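Nitrite oxidoreductase subunit A (Kuenenia stuttgartiensis, PDB 7B04) belongs to the molybdopterin oxidoreductase family, resembles the subunit NarG, and binds a molybdenum atom, an iron/sulfur cluster and two molecules of MD1. Local coordinates at residues 99-104 and 791-796; 208-213 and 643-648; 444-449 and 821-826; 975-980 and 1103-1108. All coordinates share one frame; numbering follows the deposited sequence.

Interaction 1 of 4, residues 99-104 and 791-796; sequences SDLYGN and GKYGEP
Tyr793 packs against Ser99 and Leu101 where two loops, each bearing a type I beta turn, come together: Gly791 to Gly794 on one side, Asp100 to Gly103 on the other. The first of these turns follows directly on a helix, which Gly791 leaves with positive phi in a Schellman motif; Gly791 O then accepts Gly794 N at 2.9 Å and closes the turn. Lys792 sends its own chain away from the contact but lays CB over one face of the Tyr793 ring. In Tyr793, CG lies opposite the carbonyl carbon and beside the backbone N (chi1 -36°), which carries the ring alongside residues 99-101. There CD1 sits 3.8 Å from Asp100 O, and CE1 is 4.0 Å from Leu101 CA. The Leu101 side chain runs beside the ring and points the same way, with CD2 4.1 Å from Tyr793 CE1. Tyr783 meets both partners: its ring is edge-to-face with Tyr793, and its OH forms a weak hydrogen bond with Leu101 N. Tyr793 O accepts a weak hydrogen bond from Ser99 OG (2.8 Å). Across from it, the second turn is held from inside by Asp100, whose OD2 accepts Asn104 N at 3.3 Å from above the carboxylate plane, 52° out of it. This turn also faces Nitrite oxidoreductase subunit B, where Tyr102 OH is hydrogen-bonded to His406 of that chain. Beyond Gly794, the carboxylate of Glu795 turns away from the contact, and its OE2 pairs weakly with Arg78 NH2 and Asn92 ND2.

Interaction 2 of 4, residues 208-213 and 643-648; sequences KEMVDR and PSPTKV
Met210 and Arg213 of the short helix 208-213 rest on the extended segment Pro643-Ser644-Pro645, a helix-on-loop contact just ahead of strand 648-652. The helix opens with Lys208, whose NZ reaches forward one turn to Asp212 OD2 (2.6 Å) in a salt bridge that uses the syn lone pair of the carboxylate; this pair lies on the side turned away from the loop. Glu209 also points elsewhere and forms a salt bridge with Arg633. Met210 brings the helix to the loop. Its CA-H is directed at Pro643 O, with a CA to O distance of 3.4 Å and an angle of 142° at the hydrogen, while its side chain slants across the Pro643 ring. The thioether chain is extended as far as SD and bends at chi3 (71°), folding CE back over the loop to lie 4.0 Å from Pro643 CG and 3.5 Å from Ser644 C. Met210 CB also lies 4.0 Å from Pro645 CD. Val211 turns its back on the loop and packs into helix 195-204, so the short helix lies between helix 195-204 and the extended 643-645 segment. The polar end of Ser644 likewise looks past the contact, with OG hydrogen-bonded to Arg220 O. Asp212 faces outward, and Arg213, one turn on from Met210, adds to the interface. With CG anti to the backbone N (chi1 -164°), its first carbons run beside Pro643 O: CB lies 3.8 Å from Pro643 O, and the guanidinium presents an edge to Pro643 N.

Interaction 3 of 4, residues 444-449 and 821-826; sequences ITRDDV and FYTPTG
A curled loop, residues 821-826, receives the side chain of Arg446 from the turn that follows strand 440-444, a turn in which Asp448 is the centre of an inverse gamma turn. The loop is drawn round on itself by a backbone bond from Phe821 N to Gly826 O (3.0 Å). Arg446 runs extended through CG, which lies 3.7 Å from Gly826 N and 3.8 Å from Pro824 O, and then bends at chi3 (125°), laying the guanidinium among the backbone groups of the loop. NH2 gives Phe821 O a weak hydrogen bond of 2.8 Å, with an angle of only 117° at the hydrogen. The edge of the group also meets Tyr822 CA in its plane. Arg446 NH1 and Thr823 O are too close in the model, so the exact placing of the guanidinium end is doubtful. The weak bond to Phe821 O is consistent with the charge lying near main-chain carbonyls. Around it, Phe811 stacks edge-to-face with Phe821, and Tyr822 packs on Ser409 of Nitrite oxidoreductase subunit B, which places the loop near the subunit interface. Val449 closes the other end of the contact: with CG2 anti to its backbone N, that methyl stands 3.7 Å from Gly826 O.

Interaction 4 of 4, residues 975-980 and 1103-1108; sequences VYVDAN and VKITKA
Strands 975-978 and 1103-1108 run antiparallel as neighbours in a six-stranded mixed sheet, with axes 4.4 Å apart. On the face of Val977 and Ile1105, the CG1 methyl of Val977 fits between two bumps of the facing strand, 3.4 Å from Val1103 CG1 and 3.8 Å from Ile1105 CD1. Val975 extends this apolar row, its CB 4.0 Å from Ile1105 CG2; Ile957 packs on Val975, Val977 and Ile1105, and Cys913 on Val1103. On the other face the Tyr976 ring, its CG opposite the carbonyl carbon (chi1 -78°), lies beside Thr1106 to Ala1108. The Ala1108 methyl approaches CD2 and CE2 obliquely, with CB 3.5 Å from CE2, while Thr1106 OG1 lies near the ring edge. Arg1000 joins this face twice, by a cation-pi contact with Tyr976 and a salt bridge to Asp978. The backbones are pinned by nearly straight bonds from Tyr976 N to Thr1106 O (2.8 Å), Asp978 N to Lys1104 O (2.9 Å) and Lys1104 N to Asp978 O (2.7 Å), whereas Thr1106 N to Tyr976 O is weak. One face is therefore apolar, packed on Ile957; the other mixes the Tyr976-Ala1108 contact with charged groups, where Asp978 is probably balanced mainly by Arg1000.

In the fold
The four contacts are spread through the chain without touching. Interactions 1 and 3 alternate along the sequence, as do 2 and 3, while interaction 2 is nested within the loop closed by interaction 1. Segments far apart in sequence are thus interlaced, whereas interaction 4 closes later and separately, within the six-stranded sheet of the C-terminal part. Interaction 2 leads into strand 648-652 of the seven-stranded mixed sheet. Centres of 1 and 3 are about 37 Å apart, and both contacts reach subunit B. Interaction 4 lies across the chain's centre from each, about 55 Å and 51 Å away between centres, and its Val1103 side chain is about 10 Å from a bound MD1.

Interaction 1 of 4, residues 99-104 and 791-796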
loop_
_atom_site.group_PDB
_atom_site.type_symbol
_atom_site.label_atom_id
_atom_site.label_comp_id
_atom_site.label_asym_id
_atom_site.label_seq_id
_atom_site.Cartn_x
_atom_site.Cartn_y
_atom_site.Cartn_z
ATOM N N SER B 99 -15.623 18.607 -14.394
ATOM C CA SER B 99 -16.940 18.903 -14.959
ATOM C C SER B 99 -17.093 18.164 -16.290
ATOM O O SER B 99 -16.116 17.624 -16.821
ATOM C CB SER B 99 -17.131 20.414 -15.106
ATOM O OG SER B 99 -16.289 20.919 -16.125
ATOM N N ASP B 100 -18.307 18.177 -16.812
ATOM C CA ASP B 100 -18.632 17.507 -18.089
ATOM C C ASP B 100 -19.058 18.554 -19.112
ATOM O O ASP B 100 -19.194 19.704 -18.759
ATOM C CB ASP B 100 -19.686 16.434 -17.866
ATOM C CG ASP B 100 -21.008 16.998 -17.424
ATOM O OD1 ASP B 100 -21.591 16.436 -16.535
ATOM O OD2 ASP B 100 -21.438 17.957 -18.008
ATOM N N LEU B 101 -19.479 18.080 -20.272
ATOM C CA LEU B 101 -19.931 18.925 -21.399
ATOM C C LEU B 101 -21.124 19.758 -20.959
ATOM O O LEU B 101 -21.196 20.904 -21.344
ATOM C CB LEU B 101 -20.452 17.988 -22.488
ATOM C CG LEU B 101 -19.436 17.444 -23.471
ATOM C CD1 LEU B 101 -19.977 16.197 -24.094
ATOM C CD2 LEU B 101 -19.154 18.450 -24.552
ATOM N N TYR B 102 -22.041 19.161 -20.216
ATOM C CA TYR B 102 -23.292 19.846 -19.838
ATOM C C TYR B 102 -23.052 20.915 -18.784
ATOM O O TYR B 102 -23.976 21.659 -18.507
ATOM C CB TYR B 102 -24.313 18.813 -19.382
ATOM C CG TYR B 102 -24.708 17.862 -20.470
ATOM C CD1 TYR B 102 -25.671 18.196 -21.391
ATOM C CD2 TYR B 102 -24.084 16.646 -20.598
ATOM C CE1 TYR B 102 -26.024 17.322 -22.398
ATOM C CE2 TYR B 102 -24.425 15.759 -21.597
ATOM C CZ TYR B 102 -25.398 16.099 -22.500
ATOM O OH TYR B 102 -25.715 15.228 -23.489
ATOM N N GLY B 103 -21.884 20.913 -18.160
ATOM C CA GLY B 103 -21.574 21.903 -17.118
ATOM C C GLY B 103 -21.763 21.364 -15.730
ATOM O O GLY B 103 -21.618 22.128 -14.798
ATOM N N ASN B 104 -22.104 20.095 -15.608
ATOM C CA ASN B 104 -22.265 19.493 -14.270
ATOM C C ASN B 104 -20.877 19.343 -13.666
ATOM O O ASN B 104 -19.954 19.060 -14.398
ATOM C CB ASN B 104 -23.096 18.226 -14.347
ATOM C CG ASN B 104 -24.410 18.496 -15.025
ATOM O OD1 ASN B 104 -25.059 19.476 -14.718
ATOM N ND2 ASN B 104 -24.798 17.645 -15.948
ATOM N N GLY B 791 -8.206 22.171 -20.355
ATOM C CA GLY B 791 -8.918 22.785 -19.221
ATOM C C GLY B 791 -10.312 23.276 -19.546
ATOM O O GLY B 791 -10.911 23.890 -18.689
ATOM N N LYS B 792 -10.844 22.927 -20.705
ATOM C CA LYS B 792 -12.179 23.426 -21.106
ATOM C C LYS B 792 -13.224 23.017 -20.069
ATOM O O LYS B 792 -14.179 23.772 -19.909
ATOM C CB LYS B 792 -12.546 22.961 -22.516
ATOM C CG LYS B 792 -13.774 23.642 -23.093
ATOM C CD LYS B 792 -13.842 23.627 -24.587
ATOM C CE LYS B 792 -14.469 24.875 -25.166
ATOM N NZ LYS B 792 -13.938 25.214 -26.508
ATOM N N TYR B 793 -13.073 21.845 -19.451
ATOM C CA TYR B 793 -14.032 21.341 -18.439
ATOM C C TYR B 793 -13.368 21.356 -17.067
ATOM O O TYR B 793 -13.536 20.433 -16.317
ATOM C CB TYR B 793 -14.639 20.004 -18.867
ATOM C CG TYR B 793 -14.874 19.906 -20.347
ATOM C CD1 TYR B 793 -16.087 20.239 -20.914
ATOM C CD2 TYR B 793 -13.853 19.526 -21.187
ATOM C CE1 TYR B 793 -16.280 20.180 -22.280
ATOM C CE2 TYR B 793 -14.030 19.459 -22.550
ATOM C CZ TYR B 793 -15.249 19.779 -23.098
ATOM O OH TYR B 793 -15.386 19.688 -24.445
ATOM N N GLY B 794 -12.536 22.348 -16.807
ATOM C CA GLY B 794 -11.920 22.440 -15.495
ATOM C C GLY B 794 -10.418 22.237 -15.461
ATOM O O GLY B 794 -9.662 23.077 -15.958
ATOM N N GLU B 795 -9.973 21.134 -14.861
ATOM C CA GLU B 795 -8.554 20.826 -14.788
ATOM C C GLU B 795 -7.992 20.574 -16.189
ATOM O O GLU B 795 -8.672 20.008 -17.048
ATOM C CB GLU B 795 -8.326 19.605 -13.896
ATOM C CG GLU B 795 -6.875 19.332 -13.510
ATOM C CD GLU B 795 -6.290 20.405 -12.609
ATOM O OE1 GLU B 795 -7.063 21.070 -11.886
ATOM O OE2 GLU B 795 -5.054 20.589 -12.631
ATOM N N PRO B 796 -6.734 20.976 -16.444
ATOM C CA PRO B 796 -6.187 20.876 -17.806
ATOM C C PRO B 796 -5.920 19.455 -18.281
ATOM O O PRO B 796 -5.176 19.261 -19.244
ATOM C CB PRO B 796 -4.880 21.677 -17.716
ATOM C CG PRO B 796 -5.099 22.623 -16.602
ATOM C CD PRO B 796 -5.928 21.879 -15.603
#

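Interaction 2 of 4, residues 208-213 and 643-648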
loop_
_atom_site.group_PDB
_atom_site.type_symbol
_atom_site.label_atom_id
_atom_site.label_comp_id
_atom_site.label_asym_id
_atom_site.label_seq_id
_atom_site.Cartn_x
_atom_site.Cartn_y
_atom_site.Cartn_z
ATOM N N LYS B 208 -7.569 -31.815 -30.885
ATOM C CA LYS B 208 -8.028 -31.506 -32.235
ATOM C C LYS B 208 -8.948 -30.294 -32.246
ATOM O O LYS B 208 -8.978 -29.545 -33.229
ATOM C CB LYS B 208 -8.764 -32.720 -32.813
ATOM C CG LYS B 208 -8.713 -32.893 -34.325
ATOM C CD LYS B 208 -10.079 -33.323 -34.857
ATOM C CE LYS B 208 -10.144 -33.317 -36.374
ATOM N NZ LYS B 208 -9.991 -31.973 -36.973
ATOM N N GLU B 209 -9.698 -30.084 -31.161
ATOM C CA GLU B 209 -10.576 -28.924 -31.067
ATOM C C GLU B 209 -9.789 -27.617 -31.068
ATOM O O GLU B 209 -10.224 -26.624 -31.662
ATOM C CB GLU B 209 -11.440 -29.034 -29.809
ATOM C CG GLU B 209 -12.425 -30.195 -29.839
ATOM C CD GLU B 209 -11.799 -31.512 -29.414
ATOM O OE1 GLU B 209 -10.612 -31.512 -29.030
ATOM O OE2 GLU B 209 -12.495 -32.549 -29.466
ATOM N N MET B 210 -8.627 -27.598 -30.409
ATOM C CA MET B 210 -7.802 -26.393 -30.411
ATOM C C MET B 210 -7.139 -26.162 -31.762
ATOM O O MET B 210 -6.876 -25.012 -32.132
ATOM C CB MET B 210 -6.743 -26.474 -29.313
ATOM C CG MET B 210 -7.301 -26.386 -27.906
ATOM S SD MET B 210 -6.000 -26.485 -26.666
ATOM C CE MET B 210 -5.190 -24.905 -26.895
ATOM N N VAL B 211 -6.868 -27.230 -32.508
ATOM C CA VAL B 211 -6.239 -27.076 -33.814
ATOM C C VAL B 211 -7.274 -26.688 -34.862
ATOM O O VAL B 211 -6.989 -25.904 -35.773
ATOM C CB VAL B 211 -5.488 -28.366 -34.194
ATOM C CG1 VAL B 211 -4.839 -28.228 -35.563
ATOM C CG2 VAL B 211 -4.443 -28.702 -33.141
ATOM N N ASP B 212 -8.491 -27.233 -34.753
ATOM C CA ASP B 212 -9.560 -26.849 -35.670
ATOM C C ASP B 212 -10.000 -25.405 -35.465
ATOM O O ASP B 212 -10.444 -24.757 -36.420
ATOM C CB ASP B 212 -10.750 -27.795 -35.512
ATOM C CG ASP B 212 -10.434 -29.200 -35.971
ATOM O OD1 ASP B 212 -9.548 -29.362 -36.839
ATOM O OD2 ASP B 212 -11.071 -30.147 -35.466
ATOM N N ARG B 213 -9.889 -24.880 -34.240
ATOM C CA ARG B 213 -10.239 -23.481 -34.007
ATOM C C ARG B 213 -9.325 -22.561 -34.797
ATOM O O ARG B 213 -9.726 -21.455 -35.182
ATOM C CB ARG B 213 -10.174 -23.159 -32.513
ATOM C CG ARG B 213 -10.883 -21.866 -32.126
ATOM C CD ARG B 213 -12.388 -22.061 -32.136
ATOM N NE ARG B 213 -13.134 -20.806 -32.199
ATOM C CZ ARG B 213 -13.471 -20.082 -31.136
ATOM N NH1 ARG B 213 -14.159 -18.960 -31.288
ATOM N NH2 ARG B 213 -13.114 -20.473 -29.922
ATOM N N PRO B 643 -10.102 -22.334 -27.160
ATOM C CA PRO B 643 -8.809 -21.680 -27.402
ATOM C C PRO B 643 -8.022 -22.311 -28.538
ATOM O O PRO B 643 -8.471 -23.277 -29.164
ATOM C CB PRO B 643 -8.087 -21.861 -26.064
ATOM C CG PRO B 643 -8.593 -23.183 -25.581
ATOM C CD PRO B 643 -10.040 -23.263 -26.018
ATOM N N SER B 644 -6.842 -21.768 -28.805
ATOM C CA SER B 644 -5.918 -22.258 -29.813
ATOM C C SER B 644 -4.534 -22.366 -29.195
ATOM O O SER B 644 -4.251 -21.729 -28.175
ATOM C CB SER B 644 -5.886 -21.326 -31.037
ATOM O OG SER B 644 -5.334 -20.063 -30.710
ATOM N N PRO B 645 -3.652 -23.182 -29.776
ATOM C CA PRO B 645 -2.295 -23.310 -29.226
ATOM C C PRO B 645 -1.555 -21.979 -29.210
ATOM O O PRO B 645 -1.690 -21.162 -30.122
ATOM C CB PRO B 645 -1.624 -24.311 -30.174
ATOM C CG PRO B 645 -2.749 -25.096 -30.749
ATOM C CD PRO B 645 -3.886 -24.125 -30.884
ATOM N N THR B 646 -0.773 -21.764 -28.153
ATOM C CA THR B 646 0.059 -20.573 -28.025
ATOM C C THR B 646 1.478 -20.927 -28.444
ATOM O O THR B 646 2.113 -21.797 -27.837
ATOM C CB THR B 646 0.060 -20.022 -26.598
ATOM O OG1 THR B 646 -1.287 -19.826 -26.151
ATOM C CG2 THR B 646 0.819 -18.705 -26.531
ATOM N N LYS B 647 1.963 -20.259 -29.481
ATOM C CA LYS B 647 3.317 -20.435 -29.980
ATOM C C LYS B 647 4.116 -19.146 -29.978
ATOM O O LYS B 647 5.342 -19.191 -29.862
ATOM C CB LYS B 647 3.292 -21.021 -31.401
ATOM C CG LYS B 647 2.807 -22.458 -31.443
ATOM C CD LYS B 647 3.786 -23.371 -30.729
ATOM C CE LYS B 647 3.372 -24.824 -30.836
ATOM N NZ LYS B 647 4.341 -25.721 -30.148
ATOM N N VAL B 648 3.452 -18.000 -30.112
ATOM C CA VAL B 648 4.069 -16.690 -29.956
ATOM C C VAL B 648 3.207 -15.888 -28.993
ATOM O O VAL B 648 1.977 -16.008 -29.004
ATOM C CB VAL B 648 4.217 -15.946 -31.301
ATOM C CG1 VAL B 648 5.023 -14.671 -31.116
ATOM C CG2 VAL B 648 4.869 -16.833 -32.339
#

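Interaction 3 of 4, residues 444-449 and 821-826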
loop_
_atom_site.group_PDB
_atom_site.type_symbol
_atom_site.label_atom_id
_atom_site.label_comp_id
_atom_site.label_asym_id
_atom_site.label_seq_id
_atom_site.Cartn_x
_atom_site.Cartn_y
_atom_site.Cartn_z
ATOM N N ILE B 444 -46.499 -12.943 -20.964
ATOM C CA ILE B 444 -45.787 -11.648 -20.776
ATOM C C ILE B 444 -44.503 -11.626 -21.598
ATOM O O ILE B 444 -44.002 -12.673 -21.960
ATOM C CB ILE B 444 -45.515 -11.378 -19.286
ATOM C CG1 ILE B 444 -44.310 -12.153 -18.758
ATOM C CG2 ILE B 444 -46.752 -11.657 -18.461
ATOM C CD1 ILE B 444 -44.170 -12.093 -17.264
ATOM N N THR B 445 -44.000 -10.430 -21.858
ATOM C CA THR B 445 -42.811 -10.265 -22.713
ATOM C C THR B 445 -41.636 -9.755 -21.886
ATOM O O THR B 445 -41.820 -9.466 -20.725
ATOM C CB THR B 445 -43.181 -9.449 -23.954
ATOM O OG1 THR B 445 -42.510 -10.035 -25.061
ATOM C CG2 THR B 445 -42.808 -7.992 -23.871
ATOM N N ARG B 446 -40.455 -9.742 -22.490
ATOM C CA ARG B 446 -39.207 -9.268 -21.850
ATOM C C ARG B 446 -39.362 -7.803 -21.476
ATOM O O ARG B 446 -38.918 -7.421 -20.414
ATOM C CB ARG B 446 -38.129 -9.255 -22.926
ATOM C CG ARG B 446 -36.723 -9.520 -22.428
ATOM C CD ARG B 446 -35.850 -9.501 -23.649
ATOM N NE ARG B 446 -34.788 -8.549 -23.455
ATOM C CZ ARG B 446 -33.929 -8.590 -22.456
ATOM N NH1 ARG B 446 -34.186 -9.315 -21.387
ATOM N NH2 ARG B 446 -32.806 -7.915 -22.538
ATOM N N ASP B 447 -39.951 -7.029 -22.378
ATOM C CA ASP B 447 -40.208 -5.582 -22.213
ATOM C C ASP B 447 -41.288 -5.341 -21.176
ATOM O O ASP B 447 -41.280 -4.287 -20.603
ATOM C CB ASP B 447 -40.574 -4.937 -23.539
ATOM C CG ASP B 447 -39.411 -4.916 -24.491
ATOM O OD1 ASP B 447 -38.312 -5.223 -24.064
ATOM O OD2 ASP B 447 -39.631 -4.594 -25.645
ATOM N N ASP B 448 -42.169 -6.301 -20.913
ATOM C CA ASP B 448 -43.279 -6.108 -19.940
ATOM C C ASP B 448 -42.730 -6.294 -18.534
ATOM O O ASP B 448 -42.968 -7.321 -17.924
ATOM C CB ASP B 448 -44.392 -7.129 -20.138
ATOM C CG ASP B 448 -45.098 -6.983 -21.461
ATOM O OD1 ASP B 448 -44.763 -6.067 -22.201
ATOM O OD2 ASP B 448 -45.984 -7.778 -21.718
ATOM N N VAL B 449 -42.057 -5.265 -18.055
ATOM C CA VAL B 449 -41.377 -5.295 -16.746
ATOM C C VAL B 449 -41.660 -3.966 -16.079
ATOM O O VAL B 449 -41.903 -2.989 -16.747
ATOM C CB VAL B 449 -39.868 -5.499 -16.931
ATOM C CG1 VAL B 449 -39.192 -4.220 -17.360
ATOM C CG2 VAL B 449 -39.228 -6.050 -15.678
ATOM N N PHE B 821 -33.950 -5.568 -17.952
ATOM C CA PHE B 821 -32.564 -5.937 -17.720
ATOM C C PHE B 821 -32.029 -6.714 -18.923
ATOM O O PHE B 821 -32.723 -6.919 -19.921
ATOM C CB PHE B 821 -32.437 -6.759 -16.438
ATOM C CG PHE B 821 -32.810 -6.007 -15.191
ATOM C CD1 PHE B 821 -31.896 -5.176 -14.565
ATOM C CD2 PHE B 821 -34.076 -6.135 -14.641
ATOM C CE1 PHE B 821 -32.237 -4.485 -13.416
ATOM C CE2 PHE B 821 -34.423 -5.446 -13.494
ATOM C CZ PHE B 821 -33.504 -4.620 -12.880
ATOM N N TYR B 822 -30.776 -7.157 -18.833
ATOM C CA TYR B 822 -30.109 -7.835 -19.946
ATOM C C TYR B 822 -30.077 -9.347 -19.753
ATOM O O TYR B 822 -29.092 -10.012 -20.084
ATOM C CB TYR B 822 -28.698 -7.283 -20.127
ATOM C CG TYR B 822 -28.650 -5.781 -20.307
ATOM C CD1 TYR B 822 -28.935 -5.199 -21.536
ATOM C CD2 TYR B 822 -28.328 -4.944 -19.247
ATOM C CE1 TYR B 822 -28.896 -3.827 -21.705
ATOM C CE2 TYR B 822 -28.285 -3.570 -19.405
ATOM C CZ TYR B 822 -28.571 -3.018 -20.635
ATOM O OH TYR B 822 -28.531 -1.652 -20.800
ATOM N N THR B 823 -31.154 -9.905 -19.223
ATOM C CA THR B 823 -31.359 -11.333 -19.043
ATOM C C THR B 823 -32.268 -11.881 -20.130
ATOM O O THR B 823 -32.840 -11.127 -20.921
ATOM C CB THR B 823 -31.966 -11.602 -17.664
ATOM O OG1 THR B 823 -33.147 -10.807 -17.496
ATOM C CG2 THR B 823 -30.974 -11.260 -16.584
ATOM N N PRO B 824 -32.401 -13.207 -20.228
ATOM C CA PRO B 824 -33.458 -13.756 -21.093
ATOM C C PRO B 824 -34.854 -13.278 -20.723
ATOM O O PRO B 824 -35.695 -13.109 -21.614
ATOM C CB PRO B 824 -33.309 -15.271 -20.901
ATOM C CG PRO B 824 -31.867 -15.454 -20.597
ATOM C CD PRO B 824 -31.465 -14.255 -19.779
ATOM N N THR B 825 -35.127 -13.041 -19.440
ATOM C CA THR B 825 -36.436 -12.566 -19.010
ATOM C C THR B 825 -36.536 -11.050 -18.907
ATOM O O THR B 825 -37.638 -10.534 -18.701
ATOM C CB THR B 825 -36.811 -13.171 -17.650
ATOM O OG1 THR B 825 -35.898 -12.709 -16.647
ATOM C CG2 THR B 825 -36.783 -14.693 -17.707
ATOM N N GLY B 826 -35.431 -10.324 -19.049
ATOM C CA GLY B 826 -35.478 -8.899 -18.792
ATOM C C GLY B 826 -35.658 -8.558 -17.335
ATOM O O GLY B 826 -36.056 -7.434 -17.010
#

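Interaction 4 of 4, residues 975-980 and 1103-1108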
loop_
_atom_site.group_PDB
_atom_site.type_symbol
_atom_site.label_atom_id
_atom_site.label_comp_id
_atom_site.label_asym_id
_atom_site.label_seq_id
_atom_site.Cartn_x
_atom_site.Cartn_y
_atom_site.Cartn_z
ATOM N N VAL B 975 9.065 -21.087 7.103
ATOM C CA VAL B 975 8.158 -22.222 6.970
ATOM C C VAL B 975 8.017 -22.595 5.494
ATOM O O VAL B 975 8.010 -21.725 4.612
ATOM C CB VAL B 975 6.784 -21.916 7.609
ATOM C CG1 VAL B 975 6.921 -21.731 9.127
ATOM C CG2 VAL B 975 6.176 -20.665 6.997
ATOM N N TYR B 976 7.794 -23.858 5.234
ATOM C CA TYR B 976 7.552 -24.258 3.841
ATOM C C TYR B 976 6.044 -24.245 3.637
ATOM O O TYR B 976 5.346 -24.539 4.576
ATOM C CB TYR B 976 8.141 -25.643 3.625
ATOM C CG TYR B 976 9.634 -25.699 3.445
ATOM C CD1 TYR B 976 10.232 -25.235 2.296
ATOM C CD2 TYR B 976 10.441 -26.272 4.401
ATOM C CE1 TYR B 976 11.597 -25.312 2.119
ATOM C CE2 TYR B 976 11.806 -26.365 4.236
ATOM C CZ TYR B 976 12.387 -25.884 3.088
ATOM O OH TYR B 976 13.731 -25.971 2.918
ATOM N N VAL B 977 5.571 -23.780 2.486
ATOM C CA VAL B 977 4.115 -23.838 2.182
ATOM C C VAL B 977 3.986 -24.849 1.061
ATOM O O VAL B 977 4.293 -24.504 -0.063
ATOM C CB VAL B 977 3.563 -22.482 1.733
ATOM C CG1 VAL B 977 2.411 -22.025 2.604
ATOM C CG2 VAL B 977 4.657 -21.440 1.674
ATOM N N ASP B 978 3.441 -26.014 1.366
ATOM C CA ASP B 978 3.389 -27.100 0.370
ATOM C C ASP B 978 1.930 -27.415 0.071
ATOM O O ASP B 978 1.118 -27.350 0.973
ATOM C CB ASP B 978 4.202 -28.296 0.853
ATOM C CG ASP B 978 5.697 -28.077 0.789
ATOM O OD1 ASP B 978 6.351 -28.233 1.813
ATOM O OD2 ASP B 978 6.190 -27.762 -0.278
ATOM N N ALA B 979 1.630 -27.681 -1.189
ATOM C CA ALA B 979 0.277 -28.014 -1.610
ATOM C C ALA B 979 0.334 -29.403 -2.239
ATOM O O ALA B 979 1.378 -30.066 -2.203
ATOM C CB ALA B 979 -0.292 -26.969 -2.573
ATOM N N ASN B 980 -0.805 -29.770 -2.818
ATOM C CA ASN B 980 -0.990 -31.153 -3.298
ATOM C C ASN B 980 0.248 -31.484 -4.094
ATOM O O ASN B 980 0.533 -30.784 -5.026
ATOM C CB ASN B 980 -2.266 -31.303 -4.121
ATOM C CG ASN B 980 -2.499 -32.704 -4.625
ATOM O OD1 ASN B 980 -1.838 -33.631 -4.200
ATOM N ND2 ASN B 980 -3.430 -32.868 -5.538
ATOM N N VAL B 1103 -3.326 -25.901 1.933
ATOM C CA VAL B 1103 -1.846 -25.971 2.053
ATOM C C VAL B 1103 -1.434 -26.734 3.303
ATOM O O VAL B 1103 -2.218 -26.829 4.200
ATOM C CB VAL B 1103 -1.328 -24.521 2.118
ATOM C CG1 VAL B 1103 0.140 -24.386 1.826
ATOM C CG2 VAL B 1103 -2.083 -23.639 1.163
ATOM N N LYS B 1104 -0.214 -27.258 3.283
ATOM C CA LYS B 1104 0.461 -27.914 4.422
ATOM C C LYS B 1104 1.594 -26.982 4.860
ATOM O O LYS B 1104 2.279 -26.462 4.004
ATOM C CB LYS B 1104 1.068 -29.247 4.002
ATOM C CG LYS B 1104 1.486 -30.131 5.154
ATOM C CD LYS B 1104 1.853 -31.528 4.755
ATOM C CE LYS B 1104 3.159 -31.600 4.003
ATOM N NZ LYS B 1104 3.562 -33.000 3.752
ATOM N N ILE B 1105 1.721 -26.743 6.158
ATOM C CA ILE B 1105 2.783 -25.859 6.703
ATOM C C ILE B 1105 3.690 -26.700 7.586
ATOM O O ILE B 1105 3.189 -27.458 8.383
ATOM C CB ILE B 1105 2.160 -24.722 7.524
ATOM C CG1 ILE B 1105 0.829 -24.272 6.941
ATOM C CG2 ILE B 1105 3.110 -23.556 7.624
ATOM C CD1 ILE B 1105 0.991 -23.238 5.889
ATOM N N THR B 1106 4.984 -26.580 7.380
ATOM C CA THR B 1106 6.001 -27.246 8.183
ATOM C C THR B 1106 7.148 -26.272 8.401
ATOM O O THR B 1106 7.490 -25.493 7.507
ATOM C CB THR B 1106 6.531 -28.550 7.555
ATOM O OG1 THR B 1106 7.611 -28.253 6.664
ATOM C CG2 THR B 1106 5.438 -29.322 6.818
ATOM N N LYS B 1107 7.733 -26.327 9.595
ATOM C CA LYS B 1107 8.848 -25.454 9.938
ATOM C C LYS B 1107 10.058 -25.717 9.048
ATOM O O LYS B 1107 10.364 -26.862 8.703
ATOM C CB LYS B 1107 9.229 -25.652 11.406
ATOM C CG LYS B 1107 10.457 -24.867 11.845
ATOM C CD LYS B 1107 10.853 -25.206 13.273
ATOM C CE LYS B 1107 12.140 -24.501 13.673
ATOM N NZ LYS B 1107 12.574 -24.864 15.052
ATOM N N ALA B 1108 10.739 -24.637 8.669
ATOM C CA ALA B 1108 11.892 -24.681 7.780
ATOM C C ALA B 1108 13.192 -24.296 8.468
ATOM O O ALA B 1108 14.177 -25.039 8.390
ATOM C CB ALA B 1108 11.650 -23.765 6.576
#